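Putative cytoplasmic protein (Salmonella typhimurium, PDB 2GK3) is of unknown function but belongs to a putative glutamine amidotransferase family of the class I glutaminase clan and assembles as a hexamer. Local coordinates at residues 168-173 / 201-206; 174-179 / 208-213; 178-183 / 239-244; 185-190 / 231-236. All coordinates share one frame; numbering follows the deposited sequence.

Contact 1. Residues 168-173 / 201-206; sequences EAVSPE and VLTINN
Glu168 and Thr203 exchange both backbone bonds of an antiparallel hydrogen-bonded pair: Glu168 N gives to Thr203 O at 2.9 Å, and Thr203 N returns to Glu168 O at 2.8 Å. Glu168 O also takes a CA-H...O contact from Leu202 CA at 3.1 Å, on the way into the non-hydrogen-bonded pair Ala169-Leu202, where Leu202 CD2 lies against the methyl of Ala169. Next comes Val201 O, which accepts twice. Val170 N reaches it from 37° above the carbonyl plane, Ser171 N from the same face but less tilted, with an N-H...O angle of 165°. Strand 164-169 ends here, paired with the C-terminal part of strand 199-204, in which Val201 and Leu202 both face Leu210 of the next strand, a classic beta bulge. On the face bearing Glu168 and Thr203, one water satisfies three groups. It donates to Glu168 OE2 at 2.9 Å, accepts from Asn206 N, and lies 2.7 Å from Thr203 OG1. The extended Glu168 chain (chi2 160°) carries its carboxylate out to that water. On the same side of the strand, Val170 CG1 packs against Thr203 CG2 at 3.7 Å, the two side chains crossing at about a right angle.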
loop_
_atom_site.group_PDB
_atom_site.type_symbol
_atom_site.label_atom_id
_atom_site.label_comp_id
_atom_site.label_asym_id
_atom_site.label_seq_id
_atom_site.Cartn_x
_atom_site.Cartn_y
_atom_site.Cartn_z
ATOM N N GLU E 168 -14.840 -0.357 -37.008
ATOM C CA GLU E 168 -15.442 -0.197 -38.326
ATOM C C GLU E 168 -14.777 0.936 -39.082
ATOM O O GLU E 168 -14.420 1.964 -38.487
ATOM C CB GLU E 168 -16.941 0.069 -38.201
ATOM C CG GLU E 168 -17.751 -1.214 -38.053
ATOM C CD GLU E 168 -19.115 -0.988 -37.457
ATOM O OE1 GLU E 168 -19.806 -1.990 -37.170
ATOM O OE2 GLU E 168 -19.497 0.186 -37.268
ATOM N N ALA E 169 -14.584 0.748 -40.388
ATOM C CA ALA E 169 -14.046 1.825 -41.215
ATOM C C ALA E 169 -15.181 2.724 -41.687
ATOM O O ALA E 169 -16.149 2.254 -42.299
ATOM C CB ALA E 169 -13.239 1.273 -42.376
ATOM N N VAL E 170 -15.083 4.009 -41.353
ATOM C CA VAL E 170 -16.007 5.022 -41.894
ATOM C C VAL E 170 -15.374 5.834 -43.029
ATOM O O VAL E 170 -16.080 6.525 -43.777
ATOM C CB VAL E 170 -16.602 5.969 -40.811
ATOM C CG1 VAL E 170 -17.547 5.199 -39.884
ATOM C CG2 VAL E 170 -15.516 6.676 -40.031
ATOM N N SER E 171 -14.049 5.755 -43.147
ATOM C CA SER E 171 -13.345 6.213 -44.344
ATOM C C SER E 171 -12.349 5.164 -44.817
ATOM O O SER E 171 -11.136 5.392 -44.710
ATOM C CB SER E 171 -12.617 7.523 -44.091
ATOM O OG SER E 171 -13.517 8.521 -43.658
ATOM N N PRO E 172 -12.857 4.031 -45.374
ATOM C CA PRO E 172 -12.033 2.886 -45.783
ATOM C C PRO E 172 -11.102 3.164 -46.990
ATOM O O PRO E 172 -10.246 2.345 -47.314
ATOM C CB PRO E 172 -13.070 1.806 -46.120
ATOM C CG PRO E 172 -14.298 2.566 -46.522
ATOM C CD PRO E 172 -14.289 3.813 -45.681
ATOM N N GLU E 173 -11.272 4.310 -47.636
ATOM C CA GLU E 173 -10.394 4.735 -48.743
ATOM C C GLU E 173 -9.223 5.605 -48.265
ATOM O O GLU E 173 -8.328 5.944 -49.053
ATOM C CB GLU E 173 -11.193 5.481 -49.827
ATOM C CG GLU E 173 -12.690 5.784 -49.480
ATOM C CD GLU E 173 -12.900 6.774 -48.309
ATOM O OE1 GLU E 173 -13.729 6.460 -47.425
ATOM O OE2 GLU E 173 -12.266 7.858 -48.278
ATOM N N VAL E 201 -11.553 8.210 -39.109
ATOM C CA VAL E 201 -11.326 7.157 -40.099
ATOM C C VAL E 201 -11.935 5.813 -39.687
ATOM O O VAL E 201 -12.434 5.067 -40.526
ATOM C CB VAL E 201 -9.805 7.034 -40.408
ATOM C CG1 VAL E 201 -9.505 5.828 -41.277
ATOM C CG2 VAL E 201 -9.297 8.322 -41.060
ATOM N N LEU E 202 -11.887 5.511 -38.393
ATOM C CA LEU E 202 -12.440 4.273 -37.859
ATOM C C LEU E 202 -13.283 4.623 -36.653
ATOM O O LEU E 202 -12.986 5.589 -35.942
ATOM C CB LEU E 202 -11.323 3.317 -37.398
ATOM C CG LEU E 202 -10.250 2.731 -38.342
ATOM C CD1 LEU E 202 -9.382 1.731 -37.574
ATOM C CD2 LEU E 202 -10.894 2.057 -39.565
ATOM N N THR E 203 -14.312 3.828 -36.402
ATOM C CA THR E 203 -15.175 4.036 -35.243
ATOM C C THR E 203 -15.320 2.733 -34.478
ATOM O O THR E 203 -14.997 1.654 -34.972
ATOM C CB THR E 203 -16.585 4.488 -35.647
ATOM O OG1 THR E 203 -17.137 3.488 -36.505
ATOM C CG2 THR E 203 -16.574 5.850 -36.385
ATOM N N ILE E 204 -15.841 2.850 -33.269
ATOM C CA ILE E 204 -16.034 1.725 -32.401
ATOM C C ILE E 204 -17.290 2.103 -31.624
ATOM O O ILE E 204 -17.335 3.193 -31.060
ATOM C CB ILE E 204 -14.762 1.552 -31.493
ATOM C CG1 ILE E 204 -14.786 0.240 -30.703
ATOM C CG2 ILE E 204 -14.504 2.797 -30.600
ATOM C CD1 ILE E 204 -13.463 -0.047 -29.954
ATOM N N ASN E 205 -18.331 1.268 -31.660
ATOM C CA ASN E 205 -19.596 1.566 -30.942
ATOM C C ASN E 205 -20.134 2.940 -31.357
ATOM O O ASN E 205 -20.717 3.684 -30.560
ATOM C CB ASN E 205 -19.356 1.495 -29.429
ATOM C CG ASN E 205 -20.639 1.492 -28.612
ATOM O OD1 ASN E 205 -21.684 0.992 -29.054
ATOM N ND2 ASN E 205 -20.555 2.037 -27.384
ATOM N N ASN E 206 -19.898 3.275 -32.622
ATOM C CA ASN E 206 -20.231 4.579 -33.184
ATOM C C ASN E 206 -19.449 5.775 -32.599
ATOM O O ASN E 206 -19.692 6.917 -32.986
ATOM C CB ASN E 206 -21.760 4.818 -33.183
ATOM C CG ASN E 206 -22.522 3.731 -33.955
ATOM O OD1 ASN E 206 -22.230 3.449 -35.118
ATOM N ND2 ASN E 206 -23.483 3.109 -33.297
HETATM O O HOH W 1 -18.559 1.744 -34.954
#

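Contact 2. Residues 174-179 / 208-213; sequences HPVVNG and PLLVFG
His174 swings its ring out opposite its own backbone N (chi1 -170°), while Phe212 sets CG opposite its carbonyl carbon (chi1 -66°), and these two choices lay one ring alongside the other. The planes are only 11° apart, but the rings are slid so far that they barely overlap, with centroids 5.0 Å apart. The closest approach is His174 CE1, over one face of the Phe212 ring and 3.9 Å from Phe212 CE2, with His174 NE2 near Phe212 CD2. The imidazole is steadied from its own segment. Val176 N points at His174 ND1 in a straight but weak bond of 3.3 Å, Pro175 CD covers part of one ring face, and Val176 CG2 lies in the ring plane at its edge. Behind it, His174 O accepts from both Val177 N and Asn178 N, which curls the loop into a compact turn and presents the two valines to the strand. Val176 and Phe212 extend toward each other from opposite directions, CG2 of Val176 at 3.7 Å from Phe212 CZ. Val177 CG1 and Leu210 CD2 meet tip to tip at 4.0 Å. No hydrogen bond crosses between the segments; the contact is hydrophobic and buried, joining the loop after strand 164-169 to strand 207-215 where that strand turns its corner at Leu210. Val201 of strand 199-204 packs on His174, Val177 and Phe212. From helix 242-253, Phe252 meets the rings of both His174 and Phe212, and Asn248 ND2 donates to Val176 O, so the loop lies between that helix and the strands.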
loop_
_atom_site.group_PDB
_atom_site.type_symbol
_atom_site.label_atom_id
_atom_site.label_comp_id
_atom_site.label_asym_id
_atom_site.label_seq_id
_atom_site.Cartn_x
_atom_site.Cartn_y
_atom_site.Cartn_z
ATOM N N HIS E 174 -9.242 5.973 -46.981
ATOM C CA HIS E 174 -8.171 6.772 -46.400
ATOM C C HIS E 174 -6.866 5.977 -46.537
ATOM O O HIS E 174 -6.848 4.780 -46.233
ATOM C CB HIS E 174 -8.479 7.079 -44.930
ATOM C CG HIS E 174 -7.562 8.093 -44.318
ATOM N ND1 HIS E 174 -6.289 7.784 -43.890
ATOM C CD2 HIS E 174 -7.733 9.411 -44.070
ATOM C CE1 HIS E 174 -5.716 8.868 -43.402
ATOM N NE2 HIS E 174 -6.572 9.868 -43.496
ATOM N N PRO E 175 -5.786 6.625 -47.017
ATOM C CA PRO E 175 -4.478 5.967 -47.240
ATOM C C PRO E 175 -4.021 5.014 -46.130
ATOM O O PRO E 175 -3.487 3.948 -46.435
ATOM C CB PRO E 175 -3.494 7.138 -47.337
ATOM C CG PRO E 175 -4.298 8.325 -47.701
ATOM C CD PRO E 175 -5.754 8.055 -47.384
ATOM N N VAL E 176 -4.235 5.378 -44.861
ATOM C CA VAL E 176 -3.765 4.579 -43.721
ATOM C C VAL E 176 -4.428 3.201 -43.635
ATOM O O VAL E 176 -3.785 2.198 -43.299
ATOM C CB VAL E 176 -3.927 5.358 -42.394
ATOM C CG1 VAL E 176 -3.854 4.437 -41.182
ATOM C CG2 VAL E 176 -2.887 6.462 -42.292
ATOM N N VAL E 177 -5.712 3.149 -43.960
ATOM C CA VAL E 177 -6.496 1.933 -43.769
ATOM C C VAL E 177 -6.949 1.273 -45.076
ATOM O O VAL E 177 -7.548 0.194 -45.064
ATOM C CB VAL E 177 -7.727 2.208 -42.880
ATOM C CG1 VAL E 177 -7.285 2.715 -41.495
ATOM C CG2 VAL E 177 -8.681 3.194 -43.572
ATOM N N ASN E 178 -6.677 1.929 -46.198
ATOM C CA ASN E 178 -7.087 1.395 -47.483
ATOM C C ASN E 178 -6.644 -0.064 -47.686
ATOM O O ASN E 178 -5.462 -0.395 -47.525
ATOM C CB ASN E 178 -6.614 2.296 -48.620
ATOM C CG ASN E 178 -7.095 1.815 -49.981
ATOM O OD1 ASN E 178 -8.286 1.839 -50.274
ATOM N ND2 ASN E 178 -6.164 1.376 -50.815
ATOM N N GLY E 179 -7.605 -0.930 -48.012
ATOM C CA GLY E 179 -7.331 -2.346 -48.250
ATOM C C GLY E 179 -7.520 -3.262 -47.058
ATOM O O GLY E 179 -7.484 -4.480 -47.219
ATOM N N PRO E 208 -15.646 7.755 -32.127
ATOM C CA PRO E 208 -14.425 7.723 -32.946
ATOM C C PRO E 208 -13.410 6.715 -32.382
ATOM O O PRO E 208 -13.354 6.504 -31.146
ATOM C CB PRO E 208 -13.882 9.155 -32.853
ATOM C CG PRO E 208 -14.603 9.806 -31.765
ATOM C CD PRO E 208 -15.861 9.062 -31.475
ATOM N N LEU E 209 -12.652 6.082 -33.281
ATOM C CA LEU E 209 -11.572 5.167 -32.879
ATOM C C LEU E 209 -10.207 5.620 -33.420
ATOM O O LEU E 209 -9.218 5.665 -32.677
ATOM C CB LEU E 209 -11.875 3.716 -33.292
ATOM C CG LEU E 209 -10.769 2.663 -33.096
ATOM C CD1 LEU E 209 -10.392 2.496 -31.630
ATOM C CD2 LEU E 209 -11.178 1.311 -33.685
ATOM N N LEU E 210 -10.153 5.929 -34.712
ATOM C CA LEU E 210 -8.938 6.473 -35.315
ATOM C C LEU E 210 -9.231 7.843 -35.899
ATOM O O LEU E 210 -10.104 7.972 -36.747
ATOM C CB LEU E 210 -8.378 5.518 -36.382
ATOM C CG LEU E 210 -7.032 5.866 -37.026
ATOM C CD1 LEU E 210 -5.859 5.980 -36.000
ATOM C CD2 LEU E 210 -6.708 4.858 -38.126
ATOM N N VAL E 211 -8.484 8.848 -35.445
ATOM C CA VAL E 211 -8.737 10.250 -35.789
ATOM C C VAL E 211 -7.427 10.952 -36.156
ATOM O O VAL E 211 -6.442 10.856 -35.417
ATOM C CB VAL E 211 -9.402 11.032 -34.608
ATOM C CG1 VAL E 211 -9.653 12.506 -34.989
ATOM C CG2 VAL E 211 -10.715 10.353 -34.157
ATOM N N PHE E 212 -7.440 11.662 -37.289
ATOM C CA PHE E 212 -6.271 12.418 -37.767
ATOM C C PHE E 212 -6.526 13.922 -37.739
ATOM O O PHE E 212 -7.609 14.386 -38.077
ATOM C CB PHE E 212 -5.851 11.959 -39.185
ATOM C CG PHE E 212 -5.341 10.541 -39.232
ATOM C CD1 PHE E 212 -4.013 10.261 -38.935
ATOM C CD2 PHE E 212 -6.199 9.482 -39.528
ATOM C CE1 PHE E 212 -3.545 8.952 -38.934
ATOM C CE2 PHE E 212 -5.741 8.180 -39.545
ATOM C CZ PHE E 212 -4.416 7.910 -39.248
ATOM N N GLY E 213 -5.532 14.687 -37.328
ATOM C CA GLY E 213 -5.645 16.132 -37.418
ATOM C C GLY E 213 -4.338 16.829 -37.697
ATOM O O GLY E 213 -3.346 16.194 -38.073
#

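Contact 3. Residues 178-183 / 239-244; sequences NGFSDY and WPFYTD
Two phenylalanines trade CH-pi contacts: Phe241 lays its CB, and Phe180 its CA, on the face of the other's ring. Phe241 CB stands 3.8 Å from the centroid of the Phe180 ring and Phe180 CA 3.9 Å from that of the Phe241 ring, both nearly on the ring normal. The side chains run past each other in opposite directions; the rings are near parallel, 16° apart, yet hardly overlap. Trp239 reaches in beside them, its CG opposite the backbone N (chi1 -176°), and brings CH2 to 3.5 Å from Phe180 CD2. The Phe180 ring stands almost upright to the indole, at 84°. The other end of the indole is polar. Trp239 NE1 donates to Ser181 O at 3.1 Å, with the acceptor in the indole plane and the donor in the carbonyl plane, and a weak, bent second bond goes to Asp182 O at 2.8 Å. The Tyr183 ring crosses the indole obliquely, with Trp239 CZ2 over one of its faces. At the far end of the Phe180 ring, CZ meets Asp244 CB at 3.8 Å. The four rings make an aromatic cluster near the surface, clasping the loop before strand 185-194 to the type I turn Trp239-Tyr242, whose Phe241 is the N-cap residue of helix 242-253.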
loop_
_atom_site.group_PDB
_atom_site.type_symbol
_atom_site.label_atom_id
_atom_site.label_comp_id
_atom_site.label_asym_id
_atom_site.label_seq_id
_atom_site.Cartn_x
_atom_site.Cartn_y
_atom_site.Cartn_z
ATOM N N ASN E 178 -6.677 1.929 -46.198
ATOM C CA ASN E 178 -7.087 1.395 -47.483
ATOM C C ASN E 178 -6.644 -0.064 -47.686
ATOM O O ASN E 178 -5.462 -0.395 -47.525
ATOM C CB ASN E 178 -6.614 2.296 -48.620
ATOM C CG ASN E 178 -7.095 1.815 -49.981
ATOM O OD1 ASN E 178 -8.286 1.839 -50.274
ATOM N ND2 ASN E 178 -6.164 1.376 -50.815
ATOM N N GLY E 179 -7.605 -0.930 -48.012
ATOM C CA GLY E 179 -7.331 -2.346 -48.250
ATOM C C GLY E 179 -7.520 -3.262 -47.058
ATOM O O GLY E 179 -7.484 -4.480 -47.219
ATOM N N PHE E 180 -7.718 -2.692 -45.866
ATOM C CA PHE E 180 -7.860 -3.484 -44.635
ATOM C C PHE E 180 -9.217 -4.162 -44.656
ATOM O O PHE E 180 -10.154 -3.646 -45.276
ATOM C CB PHE E 180 -7.781 -2.594 -43.381
ATOM C CG PHE E 180 -6.403 -2.026 -43.078
ATOM C CD1 PHE E 180 -5.366 -2.040 -44.034
ATOM C CD2 PHE E 180 -6.162 -1.430 -41.840
ATOM C CE1 PHE E 180 -4.098 -1.495 -43.743
ATOM C CE2 PHE E 180 -4.911 -0.873 -41.541
ATOM C CZ PHE E 180 -3.871 -0.909 -42.503
ATOM N N SER E 181 -9.340 -5.294 -43.972
ATOM C CA SER E 181 -10.609 -6.023 -43.930
ATOM C C SER E 181 -10.683 -6.838 -42.666
ATOM O O SER E 181 -9.681 -6.970 -41.959
ATOM C CB SER E 181 -10.749 -6.959 -45.139
ATOM O OG SER E 181 -9.746 -7.979 -45.118
ATOM N N ASP E 182 -11.860 -7.388 -42.382
ATOM C CA ASP E 182 -12.047 -8.293 -41.251
ATOM C C ASP E 182 -11.530 -7.671 -39.944
ATOM O O ASP E 182 -10.665 -8.229 -39.245
ATOM C CB ASP E 182 -11.395 -9.656 -41.542
ATOM C CG ASP E 182 -11.868 -10.750 -40.594
ATOM O OD1 ASP E 182 -12.954 -10.601 -39.970
ATOM O OD2 ASP E 182 -11.154 -11.770 -40.472
ATOM N N TYR E 183 -12.073 -6.497 -39.643
ATOM C CA TYR E 183 -11.716 -5.731 -38.466
ATOM C C TYR E 183 -11.952 -6.503 -37.170
ATOM O O TYR E 183 -12.986 -7.158 -37.012
ATOM C CB TYR E 183 -12.449 -4.392 -38.459
ATOM C CG TYR E 183 -11.780 -3.341 -39.313
ATOM C CD1 TYR E 183 -12.205 -3.097 -40.619
ATOM C CD2 TYR E 183 -10.704 -2.577 -38.810
ATOM C CE1 TYR E 183 -11.576 -2.126 -41.414
ATOM C CE2 TYR E 183 -10.076 -1.596 -39.597
ATOM C CZ TYR E 183 -10.518 -1.380 -40.889
ATOM O OH TYR E 183 -9.914 -0.412 -41.655
ATOM N N TRP E 239 -4.126 -9.894 -35.973
ATOM C CA TRP E 239 -4.823 -9.386 -37.143
ATOM C C TRP E 239 -3.770 -9.055 -38.217
ATOM O O TRP E 239 -2.747 -8.439 -37.906
ATOM C CB TRP E 239 -5.632 -8.148 -36.731
ATOM C CG TRP E 239 -6.507 -7.530 -37.778
ATOM C CD1 TRP E 239 -7.435 -8.158 -38.541
ATOM C CD2 TRP E 239 -6.562 -6.138 -38.138
ATOM N NE1 TRP E 239 -8.045 -7.260 -39.378
ATOM C CE2 TRP E 239 -7.534 -6.011 -39.150
ATOM C CE3 TRP E 239 -5.873 -4.988 -37.710
ATOM C CZ2 TRP E 239 -7.850 -4.777 -39.740
ATOM C CZ3 TRP E 239 -6.178 -3.767 -38.295
ATOM C CH2 TRP E 239 -7.158 -3.669 -39.299
ATOM N N PRO E 240 -3.989 -9.505 -39.472
ATOM C CA PRO E 240 -3.024 -9.345 -40.564
ATOM C C PRO E 240 -2.618 -7.900 -40.824
ATOM O O PRO E 240 -1.552 -7.647 -41.388
ATOM C CB PRO E 240 -3.790 -9.878 -41.777
ATOM C CG PRO E 240 -4.720 -10.838 -41.230
ATOM C CD PRO E 240 -5.171 -10.254 -39.927
ATOM N N PHE E 241 -3.459 -6.959 -40.411
ATOM C CA PHE E 241 -3.184 -5.545 -40.674
ATOM C C PHE E 241 -2.730 -4.766 -39.438
ATOM O O PHE E 241 -2.670 -3.536 -39.457
ATOM C CB PHE E 241 -4.394 -4.891 -41.352
ATOM C CG PHE E 241 -4.788 -5.545 -42.661
ATOM C CD1 PHE E 241 -4.019 -5.359 -43.810
ATOM C CD2 PHE E 241 -5.932 -6.343 -42.743
ATOM C CE1 PHE E 241 -4.380 -5.963 -45.023
ATOM C CE2 PHE E 241 -6.304 -6.943 -43.951
ATOM C CZ PHE E 241 -5.523 -6.759 -45.089
ATOM N N TYR E 242 -2.391 -5.479 -38.370
ATOM C CA TYR E 242 -1.928 -4.823 -37.151
ATOM C C TYR E 242 -0.715 -3.945 -37.445
ATOM O O TYR E 242 -0.692 -2.758 -37.084
ATOM C CB TYR E 242 -1.600 -5.863 -36.094
ATOM C CG TYR E 242 -1.222 -5.345 -34.724
ATOM C CD1 TYR E 242 -2.200 -4.997 -33.778
ATOM C CD2 TYR E 242 0.107 -5.271 -34.343
ATOM C CE1 TYR E 242 -1.846 -4.557 -32.498
ATOM C CE2 TYR E 242 0.475 -4.827 -33.068
ATOM C CZ TYR E 242 -0.493 -4.475 -32.148
ATOM O OH TYR E 242 -0.092 -4.041 -30.892
ATOM N N THR E 243 0.272 -4.528 -38.129
ATOM C CA THR E 243 1.544 -3.853 -38.374
ATOM C C THR E 243 1.338 -2.661 -39.265
ATOM O O THR E 243 1.822 -1.571 -38.955
ATOM C CB THR E 243 2.623 -4.798 -39.012
ATOM O OG1 THR E 243 2.980 -5.822 -38.074
ATOM C CG2 THR E 243 3.874 -4.023 -39.392
ATOM N N ASP E 244 0.627 -2.874 -40.372
ATOM C CA ASP E 244 0.385 -1.820 -41.362
ATOM C C ASP E 244 -0.395 -0.662 -40.772
ATOM O O ASP E 244 -0.153 0.478 -41.135
ATOM C CB ASP E 244 -0.362 -2.361 -42.592
ATOM C CG ASP E 244 0.464 -3.356 -43.396
ATOM O OD1 ASP E 244 1.709 -3.434 -43.202
ATOM O OD2 ASP E 244 -0.145 -4.059 -44.233
#

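Contact 4. Residues 185-190 / 231-236; sequences VFLGYN and WGTQQF
Trp231 lies flat against the backbone of strand 185-194, and here the packing is tight. With no side chain, Gly188 puts its CA directly on the indole, 3.4 Å from the centroid of the five-membered ring, and the chain runs on over the six-membered ring, with Tyr189 C 3.4 Å from Trp231 CZ3. Trp231 NE1 donates to Glu160 OE1. Asn190 stands at the indole edge, its amide turned 71° to the ring and bound to Gly126 and Asp157. Leu187 N pins the start of this stretch, donating in plane to a lone pair of Trp231 O at 2.9 Å. One residue earlier, the edge of Phe186 meets the face of Phe236 with centroids 4.7 Å apart. The solvent side is that of the exposed Gln235, whose extended chain crosses Val185 obliquely and holds it by one bond, from Val185 N at 3.0 Å; Ile103 of a second subunit partly covers Val185. Between the two regions Thr233 OG1 gives its proton to Val185 O at 2.6 Å and accepts from Phe236 N at 3.1 Å. With both roles in use, the two bonds fix the rotation of the Thr233 hydroxyl and join the N-cap of helix 234-237 to the strand carbonyl.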
loop_
_atom_site.group_PDB
_atom_site.type_symbol
_atom_site.label_atom_id
_atom_site.label_comp_id
_atom_site.label_asym_id
_atom_site.label_seq_id
_atom_site.Cartn_x
_atom_site.Cartn_y
_atom_site.Cartn_z
ATOM N N VAL E 185 -12.102 -7.420 -32.858
ATOM C CA VAL E 185 -12.832 -7.030 -31.679
ATOM C C VAL E 185 -11.889 -6.374 -30.643
ATOM O O VAL E 185 -10.702 -6.722 -30.551
ATOM C CB VAL E 185 -13.603 -8.276 -31.149
ATOM C CG1 VAL E 185 -13.832 -8.248 -29.657
ATOM C CG2 VAL E 185 -14.936 -8.438 -31.926
ATOM N N PHE E 186 -12.433 -5.402 -29.904
ATOM C CA PHE E 186 -11.758 -4.683 -28.824
ATOM C C PHE E 186 -12.613 -4.790 -27.597
ATOM O O PHE E 186 -13.843 -4.858 -27.708
ATOM C CB PHE E 186 -11.590 -3.207 -29.172
ATOM C CG PHE E 186 -10.727 -2.983 -30.347
ATOM C CD1 PHE E 186 -11.242 -3.131 -31.639
ATOM C CD2 PHE E 186 -9.377 -2.677 -30.173
ATOM C CE1 PHE E 186 -10.436 -2.979 -32.750
ATOM C CE2 PHE E 186 -8.550 -2.522 -31.269
ATOM C CZ PHE E 186 -9.073 -2.672 -32.567
ATOM N N LEU E 187 -11.980 -4.794 -26.423
ATOM C CA LEU E 187 -12.710 -5.011 -25.175
ATOM C C LEU E 187 -12.984 -3.704 -24.410
ATOM O O LEU E 187 -13.439 -3.708 -23.262
ATOM C CB LEU E 187 -12.001 -6.082 -24.333
ATOM C CG LEU E 187 -12.432 -7.571 -24.464
ATOM C CD1 LEU E 187 -13.078 -7.988 -25.779
ATOM C CD2 LEU E 187 -11.317 -8.509 -24.158
ATOM N N GLY E 188 -12.734 -2.580 -25.078
ATOM C CA GLY E 188 -12.833 -1.283 -24.429
ATOM C C GLY E 188 -12.106 -0.194 -25.182
ATOM O O GLY E 188 -11.330 -0.473 -26.094
ATOM N N TYR E 189 -12.387 1.053 -24.804
ATOM C CA TYR E 189 -11.791 2.223 -25.434
ATOM C C TYR E 189 -12.036 3.462 -24.578
ATOM O O TYR E 189 -12.900 3.447 -23.691
ATOM C CB TYR E 189 -12.323 2.425 -26.870
ATOM C CG TYR E 189 -13.819 2.729 -26.968
ATOM C CD1 TYR E 189 -14.269 4.040 -27.133
ATOM C CD2 TYR E 189 -14.764 1.704 -26.923
ATOM C CE1 TYR E 189 -15.626 4.333 -27.249
ATOM C CE2 TYR E 189 -16.132 1.975 -27.041
ATOM C CZ TYR E 189 -16.558 3.295 -27.202
ATOM O OH TYR E 189 -17.906 3.581 -27.289
ATOM N N ASN E 190 -11.255 4.511 -24.841
ATOM C CA ASN E 190 -11.492 5.839 -24.281
ATOM C C ASN E 190 -12.471 6.595 -25.173
ATOM O O ASN E 190 -12.245 6.726 -26.388
ATOM C CB ASN E 190 -10.192 6.632 -24.191
ATOM C CG ASN E 190 -9.200 6.039 -23.211
ATOM O OD1 ASN E 190 -8.243 5.382 -23.617
ATOM N ND2 ASN E 190 -9.413 6.273 -21.924
ATOM N N TRP E 231 -7.815 -4.408 -23.556
ATOM C CA TRP E 231 -8.647 -3.768 -24.585
ATOM C C TRP E 231 -8.268 -4.195 -25.997
ATOM O O TRP E 231 -9.154 -4.474 -26.814
ATOM C CB TRP E 231 -8.555 -2.261 -24.486
ATOM C CG TRP E 231 -9.369 -1.678 -23.413
ATOM C CD1 TRP E 231 -10.134 -2.342 -22.498
ATOM C CD2 TRP E 231 -9.471 -0.288 -23.094
ATOM N NE1 TRP E 231 -10.727 -1.448 -21.641
ATOM C CE2 TRP E 231 -10.344 -0.176 -21.993
ATOM C CE3 TRP E 231 -8.926 0.886 -23.649
ATOM C CZ2 TRP E 231 -10.674 1.063 -21.423
ATOM C CZ3 TRP E 231 -9.264 2.120 -23.076
ATOM C CH2 TRP E 231 -10.107 2.195 -21.975
ATOM N N GLY E 232 -6.963 -4.206 -26.290
ATOM C CA GLY E 232 -6.454 -4.794 -27.526
ATOM C C GLY E 232 -6.473 -6.309 -27.372
ATOM O O GLY E 232 -5.776 -6.863 -26.527
ATOM N N THR E 233 -7.291 -6.984 -28.169
ATOM C CA THR E 233 -7.436 -8.436 -28.054
ATOM C C THR E 233 -6.318 -9.174 -28.764
ATOM O O THR E 233 -5.671 -8.616 -29.644
ATOM C CB THR E 233 -8.765 -8.929 -28.611
ATOM O OG1 THR E 233 -8.895 -8.494 -29.971
ATOM C CG2 THR E 233 -9.910 -8.403 -27.767
ATOM N N GLN E 234 -6.103 -10.433 -28.375
ATOM C CA GLN E 234 -5.158 -11.311 -29.063
ATOM C C GLN E 234 -5.501 -11.354 -30.542
ATOM O O GLN E 234 -4.615 -11.412 -31.389
ATOM C CB GLN E 234 -5.193 -12.730 -28.476
ATOM C CG GLN E 234 -4.577 -12.874 -27.081
ATOM C CD GLN E 234 -3.222 -12.174 -26.970
ATOM O OE1 GLN E 234 -2.246 -12.528 -27.666
ATOM N NE2 GLN E 234 -3.159 -11.159 -26.097
ATOM N N GLN E 235 -6.797 -11.319 -30.840
ATOM C CA GLN E 235 -7.284 -11.256 -32.214
ATOM C C GLN E 235 -6.801 -9.983 -32.925
ATOM O O GLN E 235 -6.461 -10.004 -34.109
ATOM C CB GLN E 235 -8.804 -11.370 -32.228
ATOM C CG GLN E 235 -9.454 -11.151 -33.585
ATOM C CD GLN E 235 -10.958 -11.209 -33.504
ATOM O OE1 GLN E 235 -11.641 -10.224 -33.750
ATOM N NE2 GLN E 235 -11.487 -12.367 -33.131
ATOM N N PHE E 236 -6.747 -8.882 -32.192
ATOM C CA PHE E 236 -6.242 -7.641 -32.764
ATOM C C PHE E 236 -4.725 -7.710 -33.020
ATOM O O PHE E 236 -4.248 -7.255 -34.061
ATOM C CB PHE E 236 -6.632 -6.461 -31.871
ATOM C CG PHE E 236 -6.059 -5.148 -32.302
ATOM C CD1 PHE E 236 -6.069 -4.763 -33.642
ATOM C CD2 PHE E 236 -5.531 -4.278 -31.359
ATOM C CE1 PHE E 236 -5.549 -3.534 -34.042
ATOM C CE2 PHE E 236 -5.009 -3.043 -31.739
ATOM C CZ PHE E 236 -5.017 -2.672 -33.078
#

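Following the chain from the N terminus, strand 164-169 runs into the first segment of contact 1, and the loop after it supplies contacts 2 and 3 in turn, which share Asn178 and Gly179, before strand 185-194 opens contact 4. The closing segments then arrive at 201-206, 208-213, 231-236 and 239-244. Contacts 1 and 2 therefore cross, contact 1 also crosses 3 and 4, and contact 2 crosses 4, whereas contact 4 falls wholly within the span of contact 3. Contacts 1 and 2 meet through the neighbouring strands 199-204 and 207-215; Tyr183 of contact 3 touches both. Together they tie the 170-184 loop and strand 185-194 to the strands and the C-terminal helices.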